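Local coordinates for protein hemoglobin subunit beta (Mustelus griseus, PDB 1GCV) that carries oxygen on a heme from the gills to the peripheral tissues, as the beta chain of an alpha2-beta2 hemoglobin tetramer, at residues 1-4 against 5-9; 110-114 against 115-119; 119-122 against 123-127. All blocks are in the same frame, centred on the assembly; numbering follows the deposited sequence.

Overall arrangement
The three contacts come in series along the chain and lie on the same side of its centre. Contact 1 caps the start of helix 5-17; contact 2 caps the start of helix 114-132, and contact 3, which shares Ile119 with it, continues along that last long helix of the globin fold. The centres of the contacts are about 11 to 14 Å from one another. Lys122 ties the first to the third through a salt bridge to Glu7, while Phe112 packs on Trp120 between the second and third. Contact 1 lays the N-terminal segment against helix 114-132, which runs from the subunit interface at contact 2 toward the heme.

Contact 1 (1-4 against 5-9); sequences VHWT and QEERD
Thr4 and Glu7 grip each other's backbone in a capping box at the start of helix 5-17. Glu7 N donates to Thr4 OG1 at 3.2 Å, and Thr4 N answers with a bond to Glu7 OE1 at 3.1 Å, which reaches the carboxylate from above its plane. Thr4 OG1 sits between its own backbone N and carbonyl carbon (chi1 66°), a position that turns the hydroxyl toward the first turn of the helix. Arg8 N closes that turn on Thr4 O at 3.1 Å, a nearly straight bond.

Trp3 flanks the box. Its CE3 lies 3.2 Å from Glu7 OE1, the ring and carboxylate planes 71° apart, and its CB rests over one face of the Arg8 guanidinium. Water 1 accepts a hydrogen bond from Arg8 NE at 2.7 Å and donates one to Trp3 O, while water 2 links Thr4 OG1 to Glu6 OE1.

The second shell fixes both charged ends: Glu7 OE1 also forms a salt bridge with Lys122, and Arg8 NH1 one with Asp69. Trp3 NE1 bonds Met68 O, and its ring, in a cation-pi contact with Lys122, packs on Phe123 and Val126. The capped end of helix 5-17 and the segment before it are thereby laid against helix 114-132.

Contact 2 (110-114 against 115-119); sequences DCFTP and HIQGI
Thr113 is the N-cap of helix 114-132 and takes the N-H of Ile116 on its hydroxyl, where an inverse gamma turn centred on Phe112 ends, in the connection from helix 93-108 to the last long helix of the globin fold. Among the polar contacts, Ile116 N donates to Thr113 OG1 at 3.2 Å, the capping bond proper. With chi1 at 68°, the hydroxyl oxygen is tucked under the first turn, where it also meets Ile116 CG1. The main chain adds two bonds: Gln117 N reaches Thr113 O at 2.8 Å, almost in line with the carbonyl, and Gly118 N reaches Pro114 O at 2.9 Å. Pro114, which has no N-H to offer, fills the first position of the helix.

The apolar contacts centre on Phe112. Its CG stands anti to the backbone N (chi1 -160°), which swings the ring over the first turn. Ile116 CG2 lies 3.8 Å from Phe112 CD1, and the backbone N of Gln117 lies above one ring face, displaced toward the rim. Leu104 and Ala105 of helix 93-108 also pack on the ring, so replacing it with an alanine would probably open a gap between the two helices and leave Ile116 CG2 without its aromatic partner.

Two hydrogen bonds reach another chain: Arg31 of a neighbouring subunit bonds both Phe112 O and Gln117 OE1, joining the cap to the subunit interface. Nearest the ring in the Gln117 side chain is CB, 3.6 Å from Phe112 CE2.

Contact 3 (119-122 against 123-127); sequences IWDK and FFEVV
From Ile119 to Val126 the backbone is regular alpha helix, Phe123 N bonding to Ile119 O, Phe124 N to Trp120 O, Glu125 N to Asp121 O and Val126 N to Lys122 O in the same i to i+4 pattern. Trp120 and Phe124, one turn apart, carry the main side-chain contact. Both have CG anti to the carbonyl carbon (chi1 -77° and -75°), which leans their rings the same way along the helix. Phe124 CE1 meets Trp120 CE3 at 3.7 Å; the six-membered ring of Trp120 and the Phe124 ring meet obliquely, their planes 36° apart. Phe124 CD1 also lies against Trp120 O at 3.3 Å. Phe123 is turned otherwise and touches the indole more loosely, its CD2 lying 4.3 Å from Trp120 CZ3.

This is the middle of helix 114-132 in the globin fold, and its buried aromatics face several parts of the core. Trp120 and Phe124 pack on helix 93-108, with Trp120 NE1 held by Glu10 and the Phe124 side chain about 6 Å from the heme; Phe123 packs on Ile11, Met68 and Val65.

Polar side chains hold another face. Asp121 and Glu125 bring like charges close together, and a water between them donates to both, at 2.5 Å to Asp121 OD1 and 3.2 Å to Glu125 OE1, which probably eases the repulsion. Lys122 carries its amine to the N-terminal segment, where NZ bonds the carbonyl oxygen of His2.

Contact 1 (1-4 against 5-9)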
loop_
_atom_site.group_PDB
_atom_site.type_symbol
_atom_site.label_atom_id
_atom_site.label_comp_id
_atom_site.label_asym_id
_atom_site.label_seq_id
_atom_site.Cartn_x
_atom_site.Cartn_y
_atom_site.Cartn_z
ATOM N N VAL B 1 12.589 -17.054 -3.519
ATOM C CA VAL B 1 11.300 -17.763 -3.735
ATOM C C VAL B 1 11.546 -19.230 -4.102
ATOM O O VAL B 1 12.475 -19.549 -4.847
ATOM C CB VAL B 1 10.483 -17.073 -4.859
ATOM C CG1 VAL B 1 11.196 -17.223 -6.196
ATOM C CG2 VAL B 1 9.086 -17.657 -4.924
ATOM N N HIS B 2 10.719 -20.114 -3.555
ATOM C CA HIS B 2 10.819 -21.543 -3.828
ATOM C C HIS B 2 9.497 -22.024 -4.383
ATOM O O HIS B 2 8.440 -21.702 -3.848
ATOM C CB HIS B 2 11.144 -22.316 -2.551
ATOM C CG HIS B 2 12.566 -22.177 -2.120
ATOM N ND1 HIS B 2 12.934 -21.510 -0.972
ATOM C CD2 HIS B 2 13.718 -22.578 -2.708
ATOM C CE1 HIS B 2 14.252 -21.505 -0.871
ATOM N NE2 HIS B 2 14.751 -22.147 -1.913
ATOM N N TRP B 3 9.553 -22.798 -5.457
ATOM C CA TRP B 3 8.340 -23.317 -6.069
ATOM C C TRP B 3 8.144 -24.794 -5.768
ATOM O O TRP B 3 9.113 -25.560 -5.712
ATOM C CB TRP B 3 8.386 -23.142 -7.589
ATOM C CG TRP B 3 8.527 -21.733 -8.031
ATOM C CD1 TRP B 3 9.660 -21.132 -8.488
ATOM C CD2 TRP B 3 7.498 -20.740 -8.072
ATOM N NE1 TRP B 3 9.404 -19.821 -8.814
ATOM C CE2 TRP B 3 8.084 -19.553 -8.567
ATOM C CE3 TRP B 3 6.140 -20.735 -7.737
ATOM C CZ2 TRP B 3 7.355 -18.371 -8.738
ATOM C CZ3 TRP B 3 5.415 -19.558 -7.907
ATOM C CH2 TRP B 3 6.026 -18.394 -8.402
ATOM N N THR B 4 6.890 -25.182 -5.566
ATOM C CA THR B 4 6.551 -26.580 -5.336
ATOM C C THR B 4 6.238 -27.084 -6.740
ATOM O O THR B 4 6.006 -26.282 -7.639
ATOM C CB THR B 4 5.290 -26.735 -4.440
ATOM O OG1 THR B 4 4.138 -26.236 -5.131
ATOM C CG2 THR B 4 5.458 -25.968 -3.134
ATOM N N GLN B 5 6.245 -28.395 -6.946
ATOM C CA GLN B 5 5.950 -28.932 -8.269
ATOM C C GLN B 5 4.519 -28.577 -8.693
ATOM O O GLN B 5 4.266 -28.335 -9.872
ATOM C CB GLN B 5 6.150 -30.449 -8.285
ATOM C CG GLN B 5 6.288 -31.056 -9.676
ATOM C CD GLN B 5 7.291 -30.326 -10.559
ATOM O OE1 GLN B 5 6.980 -29.967 -11.695
ATOM N NE2 GLN B 5 8.499 -30.109 -10.046
ATOM N N GLU B 6 3.592 -28.536 -7.735
ATOM C CA GLU B 6 2.197 -28.199 -8.028
ATOM C C GLU B 6 2.075 -26.783 -8.595
ATOM O O GLU B 6 1.281 -26.540 -9.504
ATOM C CB GLU B 6 1.317 -28.298 -6.770
ATOM C CG GLU B 6 0.061 -27.399 -6.839
ATOM C CD GLU B 6 -0.857 -27.499 -5.624
ATOM O OE1 GLU B 6 -0.370 -27.385 -4.477
ATOM O OE2 GLU B 6 -2.077 -27.681 -5.825
ATOM N N GLU B 7 2.848 -25.852 -8.043
ATOM C CA GLU B 7 2.821 -24.468 -8.498
ATOM C C GLU B 7 3.406 -24.356 -9.892
ATOM O O GLU B 7 2.860 -23.663 -10.744
ATOM C CB GLU B 7 3.605 -23.586 -7.538
ATOM C CG GLU B 7 3.048 -23.601 -6.136
ATOM C CD GLU B 7 3.888 -22.788 -5.179
ATOM O OE1 GLU B 7 5.113 -22.691 -5.395
ATOM O OE2 GLU B 7 3.320 -22.242 -4.209
ATOM N N ARG B 8 4.525 -25.035 -10.121
ATOM C CA ARG B 8 5.161 -25.024 -11.434
ATOM C C ARG B 8 4.170 -25.553 -12.468
ATOM O O ARG B 8 3.989 -24.966 -13.537
ATOM C CB ARG B 8 6.388 -25.932 -11.442
ATOM C CG ARG B 8 7.502 -25.521 -10.527
ATOM C CD ARG B 8 8.660 -26.490 -10.692
ATOM N NE ARG B 8 9.744 -26.227 -9.756
ATOM C CZ ARG B 8 10.745 -25.386 -9.996
ATOM N NH1 ARG B 8 11.698 -25.199 -9.091
ATOM N NH2 ARG B 8 10.788 -24.727 -11.145
ATOM N N ASP B 9 3.533 -26.672 -12.139
ATOM C CA ASP B 9 2.572 -27.305 -13.028
ATOM C C ASP B 9 1.366 -26.426 -13.339
ATOM O O ASP B 9 0.946 -26.326 -14.487
ATOM C CB ASP B 9 2.098 -28.632 -12.429
ATOM C CG ASP B 9 3.160 -29.724 -12.508
ATOM O OD1 ASP B 9 2.948 -30.808 -11.926
ATOM O OD2 ASP B 9 4.207 -29.495 -13.150
HETATM O O HOH W 1 10.090 -27.375 -7.386
HETATM O O HOH W 2 2.005 -26.086 -3.734
#

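Contact 2 (110-114 against 115-119)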
loop_
_atom_site.group_PDB
_atom_site.type_symbol
_atom_site.label_atom_id
_atom_site.label_comp_id
_atom_site.label_asym_id
_atom_site.label_seq_id
_atom_site.Cartn_x
_atom_site.Cartn_y
_atom_site.Cartn_z
ATOM N N ASP B 110 -15.665 -21.126 -10.956
ATOM C CA ASP B 110 -15.505 -21.891 -9.719
ATOM C C ASP B 110 -14.250 -22.759 -9.669
ATOM O O ASP B 110 -13.949 -23.358 -8.640
ATOM C CB ASP B 110 -16.747 -22.747 -9.455
ATOM C CG ASP B 110 -17.020 -23.742 -10.561
ATOM O OD1 ASP B 110 -16.841 -23.392 -11.745
ATOM O OD2 ASP B 110 -17.423 -24.880 -10.243
ATOM N N CYS B 111 -13.510 -22.821 -10.769
ATOM C CA CYS B 111 -12.286 -23.610 -10.798
ATOM C C CYS B 111 -11.105 -22.771 -10.327
ATOM O O CYS B 111 -10.027 -23.306 -10.039
ATOM C CB CYS B 111 -12.020 -24.136 -12.203
ATOM S SG CYS B 111 -12.814 -25.719 -12.500
ATOM N N PHE B 112 -11.310 -21.456 -10.261
ATOM C CA PHE B 112 -10.272 -20.551 -9.791
ATOM C C PHE B 112 -10.473 -20.411 -8.287
ATOM O O PHE B 112 -11.028 -19.419 -7.803
ATOM C CB PHE B 112 -10.387 -19.182 -10.461
ATOM C CG PHE B 112 -9.117 -18.373 -10.395
ATOM C CD1 PHE B 112 -7.977 -18.785 -11.086
ATOM C CD2 PHE B 112 -9.056 -17.206 -9.639
ATOM C CE1 PHE B 112 -6.791 -18.045 -11.028
ATOM C CE2 PHE B 112 -7.875 -16.454 -9.570
ATOM C CZ PHE B 112 -6.739 -16.876 -10.267
ATOM N N THR B 113 -10.010 -21.422 -7.561
ATOM C CA THR B 113 -10.132 -21.485 -6.111
ATOM C C THR B 113 -9.145 -20.579 -5.383
ATOM O O THR B 113 -8.163 -20.124 -5.970
ATOM C CB THR B 113 -9.900 -22.926 -5.621
ATOM O OG1 THR B 113 -8.528 -23.292 -5.831
ATOM C CG2 THR B 113 -10.793 -23.889 -6.379
ATOM N N PRO B 114 -9.420 -20.276 -4.100
ATOM C CA PRO B 114 -8.524 -19.422 -3.310
ATOM C C PRO B 114 -7.085 -19.936 -3.368
ATOM O O PRO B 114 -6.136 -19.152 -3.416
ATOM C CB PRO B 114 -9.113 -19.494 -1.899
ATOM C CG PRO B 114 -10.570 -19.728 -2.134
ATOM C CD PRO B 114 -10.624 -20.652 -3.336
ATOM N N HIS B 115 -6.932 -21.260 -3.372
ATOM C CA HIS B 115 -5.614 -21.881 -3.438
ATOM C C HIS B 115 -4.954 -21.593 -4.790
ATOM O O HIS B 115 -3.776 -21.224 -4.847
ATOM C CB HIS B 115 -5.722 -23.394 -3.219
ATOM C CG HIS B 115 -4.418 -24.114 -3.354
ATOM N ND1 HIS B 115 -4.130 -24.941 -4.418
ATOM C CD2 HIS B 115 -3.307 -24.096 -2.580
ATOM C CE1 HIS B 115 -2.897 -25.398 -4.295
ATOM N NE2 HIS B 115 -2.376 -24.901 -3.188
ATOM N N ILE B 116 -5.711 -21.761 -5.872
ATOM C CA ILE B 116 -5.188 -21.493 -7.210
ATOM C C ILE B 116 -4.844 -20.003 -7.356
ATOM O O ILE B 116 -3.833 -19.654 -7.966
ATOM C CB ILE B 116 -6.202 -21.887 -8.306
ATOM C CG1 ILE B 116 -6.467 -23.393 -8.257
ATOM C CG2 ILE B 116 -5.660 -21.503 -9.673
ATOM C CD1 ILE B 116 -5.237 -24.242 -8.513
ATOM N N GLN B 117 -5.687 -19.128 -6.801
ATOM C CA GLN B 117 -5.438 -17.688 -6.864
ATOM C C GLN B 117 -4.131 -17.395 -6.139
ATOM O O GLN B 117 -3.349 -16.550 -6.573
ATOM C CB GLN B 117 -6.571 -16.896 -6.201
ATOM C CG GLN B 117 -6.255 -15.400 -6.040
ATOM C CD GLN B 117 -7.363 -14.606 -5.363
ATOM O OE1 GLN B 117 -8.390 -15.154 -4.970
ATOM N NE2 GLN B 117 -7.152 -13.300 -5.226
ATOM N N GLY B 118 -3.907 -18.097 -5.029
ATOM C CA GLY B 118 -2.687 -17.921 -4.262
ATOM C C GLY B 118 -1.434 -18.227 -5.070
ATOM O O GLY B 118 -0.421 -17.556 -4.913
ATOM N N ILE B 119 -1.499 -19.237 -5.939
ATOM C CA ILE B 119 -0.355 -19.605 -6.765
ATOM C C ILE B 119 -0.044 -18.498 -7.777
ATOM O O ILE B 119 1.113 -18.132 -7.980
ATOM C CB ILE B 119 -0.620 -20.925 -7.523
ATOM C CG1 ILE B 119 -0.802 -22.069 -6.522
ATOM C CG2 ILE B 119 0.538 -21.234 -8.468
ATOM C CD1 ILE B 119 -1.239 -23.378 -7.156
#

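Contact 3 (119-122 against 123-127)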
loop_
_atom_site.group_PDB
_atom_site.type_symbol
_atom_site.label_atom_id
_atom_site.label_comp_id
_atom_site.label_asym_id
_atom_site.label_seq_id
_atom_site.Cartn_x
_atom_site.Cartn_y
_atom_site.Cartn_z
ATOM N N ILE B 119 -1.499 -19.237 -5.939
ATOM C CA ILE B 119 -0.355 -19.605 -6.765
ATOM C C ILE B 119 -0.044 -18.498 -7.777
ATOM O O ILE B 119 1.113 -18.132 -7.980
ATOM C CB ILE B 119 -0.620 -20.925 -7.523
ATOM C CG1 ILE B 119 -0.802 -22.069 -6.522
ATOM C CG2 ILE B 119 0.538 -21.234 -8.468
ATOM C CD1 ILE B 119 -1.239 -23.378 -7.156
ATOM N N TRP B 120 -1.086 -17.968 -8.408
ATOM C CA TRP B 120 -0.928 -16.900 -9.386
ATOM C C TRP B 120 -0.475 -15.603 -8.730
ATOM O O TRP B 120 0.339 -14.866 -9.281
ATOM C CB TRP B 120 -2.245 -16.693 -10.121
ATOM C CG TRP B 120 -2.448 -17.756 -11.127
ATOM C CD1 TRP B 120 -3.206 -18.886 -10.993
ATOM C CD2 TRP B 120 -1.825 -17.837 -12.407
ATOM N NE1 TRP B 120 -3.087 -19.669 -12.115
ATOM C CE2 TRP B 120 -2.245 -19.048 -13.000
ATOM C CE3 TRP B 120 -0.946 -17.004 -13.115
ATOM C CZ2 TRP B 120 -1.818 -19.446 -14.271
ATOM C CZ3 TRP B 120 -0.522 -17.399 -14.377
ATOM C CH2 TRP B 120 -0.959 -18.611 -14.942
ATOM N N ASP B 121 -1.005 -15.328 -7.547
ATOM C CA ASP B 121 -0.630 -14.128 -6.809
ATOM C C ASP B 121 0.866 -14.196 -6.537
ATOM O O ASP B 121 1.592 -13.218 -6.694
ATOM C CB ASP B 121 -1.395 -14.079 -5.484
ATOM C CG ASP B 121 -1.130 -12.812 -4.702
ATOM O OD1 ASP B 121 -0.333 -12.857 -3.749
ATOM O OD2 ASP B 121 -1.722 -11.769 -5.039
ATOM N N LYS B 122 1.313 -15.378 -6.129
ATOM C CA LYS B 122 2.713 -15.624 -5.823
ATOM C C LYS B 122 3.559 -15.443 -7.067
ATOM O O LYS B 122 4.612 -14.812 -7.028
ATOM C CB LYS B 122 2.877 -17.043 -5.287
ATOM C CG LYS B 122 4.283 -17.383 -4.867
ATOM C CD LYS B 122 4.398 -18.863 -4.562
ATOM C CE LYS B 122 5.510 -19.130 -3.571
ATOM N NZ LYS B 122 6.122 -20.463 -3.792
ATOM N N PHE B 123 3.092 -15.996 -8.181
ATOM C CA PHE B 123 3.824 -15.876 -9.429
ATOM C C PHE B 123 3.946 -14.425 -9.876
ATOM O O PHE B 123 5.027 -13.989 -10.265
ATOM C CB PHE B 123 3.152 -16.690 -10.534
ATOM C CG PHE B 123 3.885 -16.643 -11.849
ATOM C CD1 PHE B 123 5.177 -17.156 -11.959
ATOM C CD2 PHE B 123 3.293 -16.072 -12.972
ATOM C CE1 PHE B 123 5.868 -17.100 -13.167
ATOM C CE2 PHE B 123 3.978 -16.013 -14.186
ATOM C CZ PHE B 123 5.269 -16.529 -14.282
ATOM N N PHE B 124 2.848 -13.672 -9.822
ATOM C CA PHE B 124 2.887 -12.277 -10.251
ATOM C C PHE B 124 3.693 -11.396 -9.321
ATOM O O PHE B 124 4.217 -10.360 -9.724
ATOM C CB PHE B 124 1.469 -11.745 -10.424
ATOM C CG PHE B 124 0.819 -12.243 -11.667
ATOM C CD1 PHE B 124 -0.459 -12.770 -11.640
ATOM C CD2 PHE B 124 1.527 -12.251 -12.865
ATOM C CE1 PHE B 124 -1.028 -13.309 -12.788
ATOM C CE2 PHE B 124 0.967 -12.786 -14.014
ATOM C CZ PHE B 124 -0.316 -13.318 -13.973
ATOM N N GLU B 125 3.795 -11.819 -8.071
ATOM C CA GLU B 125 4.574 -11.088 -7.087
ATOM C C GLU B 125 6.054 -11.232 -7.470
ATOM O O GLU B 125 6.820 -10.274 -7.376
ATOM C CB GLU B 125 4.322 -11.683 -5.710
ATOM C CG GLU B 125 4.278 -10.692 -4.584
ATOM C CD GLU B 125 4.534 -11.369 -3.251
ATOM O OE1 GLU B 125 3.753 -12.281 -2.896
ATOM O OE2 GLU B 125 5.517 -11.000 -2.569
ATOM N N VAL B 126 6.444 -12.431 -7.910
ATOM C CA VAL B 126 7.827 -12.702 -8.316
ATOM C C VAL B 126 8.168 -11.931 -9.591
ATOM O O VAL B 126 9.284 -11.432 -9.749
ATOM C CB VAL B 126 8.061 -14.228 -8.567
ATOM C CG1 VAL B 126 9.358 -14.451 -9.343
ATOM C CG2 VAL B 126 8.102 -14.969 -7.247
ATOM N N VAL B 127 7.199 -11.839 -10.498
ATOM C CA VAL B 127 7.383 -11.129 -11.759
ATOM C C VAL B 127 7.466 -9.598 -11.561
ATOM O O VAL B 127 8.267 -8.933 -12.220
ATOM C CB VAL B 127 6.250 -11.501 -12.752
ATOM C CG1 VAL B 127 6.111 -10.448 -13.828
ATOM C CG2 VAL B 127 6.552 -12.856 -13.385
HETATM O O HOH W 3 1.349 -14.442 -2.721
#